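Local coordinates for protein superoxide dismutase [Mn/Fe] (Porphyromonas gingivalis, PDB 1QNN) that converts toxic superoxide radicals into oxygen and hydrogen peroxide by cycling the redox state of a single iron or manganese ion in each subunit, at residues Asp52-Val57 and Gln70-Asn75; Ile56-Glu61 and Asn144-Gly149. All blocks are in the same frame, centred on the assembly; numbering follows the deposited sequence. Where two conformers were deposited one is given.

Contact 1 (Asp52-Val57 and Gln70-Asn75); sequences DLNTIV and QTLNHN. With FE (Fe (III) ion), chain E.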
loop_
_atom_site.group_PDB
_atom_site.type_symbol
_atom_site.label_atom_id
_atom_site.label_comp_id
_atom_site.label_asym_id
_atom_site.label_seq_id
_atom_site.Cartn_x
_atom_site.Cartn_y
_atom_site.Cartn_z
ATOM N N ASP A 52 2.122 41.185 -13.494
ATOM C CA ASP A 52 1.942 40.486 -12.229
ATOM C C ASP A 52 1.566 39.041 -12.579
ATOM O O ASP A 52 1.080 38.773 -13.674
ATOM C CB ASP A 52 0.850 41.149 -11.382
ATOM C CG ASP A 52 -0.511 41.134 -12.053
ATOM O OD1 ASP A 52 -1.211 40.108 -11.947
ATOM O OD2 ASP A 52 -0.889 42.148 -12.676
ATOM N N LEU A 53 1.806 38.116 -11.658
ATOM C CA LEU A 53 1.530 36.700 -11.904
ATOM C C LEU A 53 0.130 36.384 -12.436
ATOM O O LEU A 53 -0.024 35.618 -13.388
ATOM C CB LEU A 53 1.792 35.894 -10.626
ATOM C CG LEU A 53 1.873 34.366 -10.770
ATOM C CD1 LEU A 53 2.975 33.989 -11.730
ATOM C CD2 LEU A 53 2.112 33.744 -9.401
ATOM N N ASN A 54 -0.896 36.963 -11.832
ATOM C CA ASN A 54 -2.252 36.688 -12.285
ATOM C C ASN A 54 -2.491 37.051 -13.745
ATOM O O ASN A 54 -3.190 36.333 -14.464
ATOM C CB ASN A 54 -3.256 37.413 -11.395
ATOM C CG ASN A 54 -3.621 36.604 -10.171
ATOM O OD1 ASN A 54 -4.794 36.406 -9.869
ATOM N ND2 ASN A 54 -2.611 36.121 -9.461
ATOM N N THR A 55 -1.908 38.161 -14.184
ATOM C CA THR A 55 -2.075 38.595 -15.566
ATOM C C THR A 55 -1.421 37.587 -16.503
ATOM O O THR A 55 -1.953 37.286 -17.569
ATOM C CB THR A 55 -1.450 40.002 -15.810
ATOM O OG1 THR A 55 -2.248 40.996 -15.165
ATOM C CG2 THR A 55 -1.390 40.320 -17.308
ATOM N N ILE A 56 -0.271 37.054 -16.104
ATOM C CA ILE A 56 0.428 36.089 -16.938
ATOM C C ILE A 56 -0.415 34.826 -17.104
ATOM O O ILE A 56 -0.585 34.318 -18.210
ATOM C CB ILE A 56 1.797 35.701 -16.335
ATOM C CG1 ILE A 56 2.652 36.952 -16.104
ATOM C CG2 ILE A 56 2.503 34.713 -17.271
ATOM C CD1 ILE A 56 4.023 36.653 -15.500
ATOM N N VAL A 57 -0.967 34.338 -16.004
ATOM C CA VAL A 57 -1.775 33.133 -16.050
ATOM C C VAL A 57 -3.011 33.320 -16.917
ATOM O O VAL A 57 -3.433 32.402 -17.629
ATOM C CB VAL A 57 -2.190 32.700 -14.630
ATOM C CG1 VAL A 57 -3.034 31.441 -14.692
ATOM C CG2 VAL A 57 -0.940 32.450 -13.785
ATOM N N GLN A 70 1.493 26.755 -12.840
ATOM C CA GLN A 70 1.980 25.897 -11.769
ATOM C C GLN A 70 2.511 26.735 -10.602
ATOM O O GLN A 70 2.381 26.345 -9.437
ATOM C CB GLN A 70 3.080 24.968 -12.301
ATOM C CG GLN A 70 2.537 23.769 -13.070
ATOM C CD GLN A 70 1.752 22.818 -12.187
ATOM O OE1 GLN A 70 0.652 23.133 -11.746
ATOM N NE2 GLN A 70 2.319 21.640 -11.923
ATOM N N THR A 71 3.109 27.885 -10.905
ATOM C CA THR A 71 3.629 28.741 -9.837
ATOM C C THR A 71 2.454 29.258 -9.013
ATOM O O THR A 71 2.448 29.150 -7.789
ATOM C CB THR A 71 4.440 29.931 -10.395
ATOM O OG1 THR A 71 5.602 29.445 -11.073
ATOM C CG2 THR A 71 4.882 30.854 -9.267
ATOM N N LEU A 72 1.451 29.821 -9.683
ATOM C CA LEU A 72 0.287 30.323 -8.972
ATOM C C LEU A 72 -0.405 29.187 -8.210
ATOM O O LEU A 72 -0.747 29.308 -7.033
ATOM C CB LEU A 72 -0.703 30.962 -9.953
ATOM C CG LEU A 72 -1.984 31.464 -9.279
ATOM C CD1 LEU A 72 -1.642 32.572 -8.264
ATOM C CD2 LEU A 72 -2.949 31.990 -10.353
ATOM N N ASN A 73 -0.614 28.069 -8.893
ATOM C CA ASN A 73 -1.265 26.917 -8.277
ATOM C C ASN A 73 -0.617 26.523 -6.940
ATOM O O ASN A 73 -1.297 26.457 -5.913
ATOM C CB ASN A 73 -1.238 25.733 -9.256
ATOM C CG ASN A 73 -2.400 25.764 -10.239
ATOM O OD1 ASN A 73 -3.482 26.261 -9.919
ATOM N ND2 ASN A 73 -2.184 25.232 -11.431
ATOM N N HIS A 74 0.689 26.287 -6.954
ATOM C CA HIS A 74 1.413 25.895 -5.747
ATOM C C HIS A 74 1.492 26.979 -4.670
ATOM O O HIS A 74 1.507 26.675 -3.476
ATOM C CB HIS A 74 2.814 25.437 -6.116
ATOM C CG HIS A 74 2.834 24.120 -6.825
ATOM N ND1 HIS A 74 2.696 24.010 -8.192
ATOM C CD2 HIS A 74 2.942 22.855 -6.354
ATOM C CE1 HIS A 74 2.717 22.734 -8.533
ATOM N NE2 HIS A 74 2.866 22.013 -7.437
ATOM N N ASN A 75 1.555 28.237 -5.089
ATOM C CA ASN A 75 1.595 29.347 -4.141
ATOM C C ASN A 75 0.336 29.312 -3.305
ATOM O O ASN A 75 0.367 29.511 -2.081
ATOM C CB ASN A 75 1.627 30.684 -4.872
ATOM C CG ASN A 75 3.007 31.054 -5.353
ATOM O OD1 ASN A 75 3.989 30.347 -5.102
ATOM N ND2 ASN A 75 3.094 32.177 -6.055
HETATM FE FE FE E . 2.462 19.921 -7.506
HETATM O O HOH W 1 1.554 20.164 -9.392
#
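L72 of helix 70-75 lies between L53 and V57 of helix 53-57, with the N54 amide at its side. Its CB lies 4.0 Å from CD2 of L53 and 4.1 Å from CG2 of V57. At CG the chain forks. CD1 turns to the N54 side, where ND2 of N54 stands 3.9 Å from CD1 and CD2 of L53 is also near, while CD2 crosses V57 at about a right angle and meets its CG2 at 4.0 Å. The fork faces the other helix because CG swings anti to the backbone N (chi1 178°); a branched aliphatic residue suits a spot where one methyl meets V57 and the other meets L53 and N54. L53 answers from the facing side. Its CD2 also touches CG2 of T71 at 4.0 Å and approaches ND2 of N75 to 3.8 Å, so one methyl spans a full turn of the partner helix. The N-to-C directions of the short segments differ by 127°, and no hydrogen bond joins them. These are neighbouring helices of the alpha-hairpin domain of the iron/manganese superoxide dismutases, and L53 and T71 both also rest on L39 of the long helix 21-42. T71 can sit in this apolar setting because its hydroxyl bonds back to N67 O. At the outer end D52 is the N-cap, its carboxylate accepting from the backbone N of T55. On the far side of helix 70-75, H74 binds the iron through NE2 at 2.1 Å, alongside H27, D157, H161 and a water. Its ND1 donates a hydrogen bond to Q70 O at 2.7 Å, in the ring plane, and this second-shell bond helps to fix the rotation of the imidazole. H74 N reaches Q70 O from the opposite face.

Contact 2 (Ile56-Glu61 and Asn144-Gly149); sequences IVQKSE and NPVRKG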
loop_
_atom_site.group_PDB
_atom_site.type_symbol
_atom_site.label_atom_id
_atom_site.label_comp_id
_atom_site.label_asym_id
_atom_site.label_seq_id
_atom_site.Cartn_x
_atom_site.Cartn_y
_atom_site.Cartn_z
ATOM N N ILE A 56 -0.271 37.054 -16.104
ATOM C CA ILE A 56 0.428 36.089 -16.938
ATOM C C ILE A 56 -0.415 34.826 -17.104
ATOM O O ILE A 56 -0.585 34.318 -18.210
ATOM C CB ILE A 56 1.797 35.701 -16.335
ATOM C CG1 ILE A 56 2.652 36.952 -16.104
ATOM C CG2 ILE A 56 2.503 34.713 -17.271
ATOM C CD1 ILE A 56 4.023 36.653 -15.500
ATOM N N VAL A 57 -0.967 34.338 -16.004
ATOM C CA VAL A 57 -1.775 33.133 -16.050
ATOM C C VAL A 57 -3.011 33.320 -16.917
ATOM O O VAL A 57 -3.433 32.402 -17.629
ATOM C CB VAL A 57 -2.190 32.700 -14.630
ATOM C CG1 VAL A 57 -3.034 31.441 -14.692
ATOM C CG2 VAL A 57 -0.940 32.450 -13.785
ATOM N N GLN A 58 -3.581 34.516 -16.882
ATOM C CA GLN A 58 -4.775 34.782 -17.669
ATOM C C GLN A 58 -4.513 34.948 -19.154
ATOM O O GLN A 58 -5.379 34.640 -19.968
ATOM C CB GLN A 58 -5.476 36.042 -17.167
ATOM C CG GLN A 58 -5.954 35.954 -15.736
ATOM C CD GLN A 58 -6.850 37.111 -15.352
ATOM O OE1 GLN A 58 -7.971 36.910 -14.873
ATOM N NE2 GLN A 58 -6.367 38.333 -15.562
ATOM N N LYS A 59 -3.326 35.415 -19.517
ATOM C CA LYS A 59 -3.045 35.679 -20.919
ATOM C C LYS A 59 -1.987 34.876 -21.661
ATOM O O LYS A 59 -2.030 34.807 -22.888
ATOM C CB LYS A 59 -2.715 37.165 -21.086
ATOM C CG LYS A 59 -3.652 38.108 -20.348
ATOM C CD LYS A 59 -3.715 39.457 -21.042
ATOM C CE LYS A 59 -5.047 40.145 -20.775
ATOM N NZ LYS A 59 -4.870 41.498 -20.170
ATOM N N SER A 60 -1.036 34.282 -20.952
ATOM C CA SER A 60 0.021 33.536 -21.628
ATOM C C SER A 60 -0.418 32.203 -22.232
ATOM O O SER A 60 -1.534 31.738 -22.014
ATOM C CB SER A 60 1.187 33.296 -20.673
ATOM O OG SER A 60 0.746 32.557 -19.554
ATOM N N GLU A 61 0.490 31.600 -22.989
ATOM C CA GLU A 61 0.251 30.319 -23.647
ATOM C C GLU A 61 1.562 29.543 -23.598
ATOM O O GLU A 61 2.605 30.112 -23.288
ATOM C CB GLU A 61 -0.168 30.531 -25.117
ATOM C CG GLU A 61 -0.327 29.225 -25.912
ATOM C CD GLU A 61 -0.552 29.429 -27.412
ATOM O OE1 GLU A 61 -1.700 29.247 -27.875
ATOM O OE2 GLU A 61 0.417 29.759 -28.127
ATOM N N ASN A 144 -5.671 26.747 -14.012
ATOM C CA ASN A 144 -6.113 27.523 -12.854
ATOM C C ASN A 144 -7.327 28.354 -13.275
ATOM O O ASN A 144 -7.334 28.954 -14.349
ATOM C CB ASN A 144 -5.004 28.449 -12.343
ATOM C CG ASN A 144 -5.333 29.056 -10.988
ATOM O OD1 ASN A 144 -4.866 28.584 -9.948
ATOM N ND2 ASN A 144 -6.146 30.105 -10.993
ATOM N N PRO A 145 -8.367 28.400 -12.429
ATOM C CA PRO A 145 -9.596 29.155 -12.717
ATOM C C PRO A 145 -9.454 30.645 -13.050
ATOM O O PRO A 145 -10.355 31.219 -13.672
ATOM C CB PRO A 145 -10.464 28.921 -11.477
ATOM C CG PRO A 145 -9.908 27.666 -10.859
ATOM C CD PRO A 145 -8.436 27.724 -11.122
ATOM N N VAL A 146 -8.350 31.284 -12.659
ATOM C CA VAL A 146 -8.187 32.710 -12.973
ATOM C C VAL A 146 -8.192 32.923 -14.484
ATOM O O VAL A 146 -8.512 34.013 -14.968
ATOM C CB VAL A 146 -6.871 33.306 -12.416
ATOM C CG1 VAL A 146 -6.881 33.266 -10.915
ATOM C CG2 VAL A 146 -5.678 32.570 -12.983
ATOM N N ARG A 147 -7.840 31.877 -15.229
ATOM C CA ARG A 147 -7.815 31.963 -16.683
ATOM C C ARG A 147 -9.233 32.143 -17.210
ATOM O O ARG A 147 -9.437 32.644 -18.316
ATOM C CB ARG A 147 -7.190 30.704 -17.274
ATOM C CG ARG A 147 -7.049 30.749 -18.776
ATOM C CD ARG A 147 -5.686 30.245 -19.211
ATOM N NE ARG A 147 -5.472 30.429 -20.643
ATOM C CZ ARG A 147 -4.501 31.168 -21.169
ATOM N NH1 ARG A 147 -3.640 31.803 -20.382
ATOM N NH2 ARG A 147 -4.389 31.268 -22.488
ATOM N N LYS A 148 -10.209 31.730 -16.405
ATOM C CA LYS A 148 -11.619 31.851 -16.755
ATOM C C LYS A 148 -12.239 33.062 -16.048
ATOM O O LYS A 148 -13.454 33.243 -16.059
ATOM C CB LYS A 148 -12.384 30.587 -16.347
ATOM C CG LYS A 148 -12.032 29.348 -17.150
ATOM C CD LYS A 148 -11.259 28.339 -16.308
ATOM C CE LYS A 148 -10.130 27.681 -17.113
ATOM N NZ LYS A 148 -8.902 27.422 -16.291
ATOM N N GLY A 149 -11.402 33.885 -15.426
ATOM C CA GLY A 149 -11.907 35.054 -14.731
ATOM C C GLY A 149 -12.534 34.706 -13.395
ATOM O O GLY A 149 -13.226 35.528 -12.781
#
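Q58 and R147 bring the two backbones within 4.3 Å, CA to CA, where the end of helix 53-59 meets the short 3-10 turn 145-148. S60 is the first residue to leave helical geometry, and V57 O and S60 O, at and just past the helix end, take donors from R147. Its CG runs anti to the backbone N (chi1 -176°), and a bend at the next bond lays the chain along V57, with CD 3.5 Å from V57 O. NH1 then donates to V57 O at 2.8 Å and 151°, the acceptor near the guanidinium plane but the donor raised above the carbonyl plane. NH1 also makes a weak bond to S60 O at 2.7 Å, likewise at the guanidinium edge, while Q58 O lies over one face. A positive charge beside the C-terminal end of a helix should be favourable; arginine has the length, and its one terminal NH1 carries two hydrogens that can serve two carbonyls. In this family the N-terminal helical domain and the C-terminal alpha/beta domain are separate units, and here the two meet: the 3-10 turn belongs to the connection between the second and third strands of the antiparallel sheet. Beside these polar bonds, V57 and V146 cross at about a right angle, CG1 of V57 only 3.3 Å from CG2 of V146, tighter than usual van der Waals contact. V146 packs on P152 as well. The aliphatic CG of Q58 lies 3.3 Å from V146 O. S60 OG lies 2.6 Å from I56 O, which also accepts from S60 N. K148 starts away from helix 53-59, but its NZ folds back to hydrogen-bond N144 O (2.9 Å) and is salt-bridged to E139; G149 takes a positive phi (77°), which glycine favours.

After the long helix 21-42 the chain enters helix 53-59, where both contacts begin. Contact 1 closes the shorter loop, turning back through the start of helix 62-79 within the alpha-hairpin domain. Contact 2 starts a few residues later, shares I56 and V57, and closes only after the chain has run through helix 62-79, helices 91-101 and 104-117, and strands 122-128 and 134-140. The loops therefore overlap, the later segment of contact 1 lying along the path of contact 2's loop. In space they adjoin: L72 CD2 lies 3.8 Å from V146 CG2. Helix 53-59 thus touches helix 62-79, which bears one metal ligand, and the C-terminal domain.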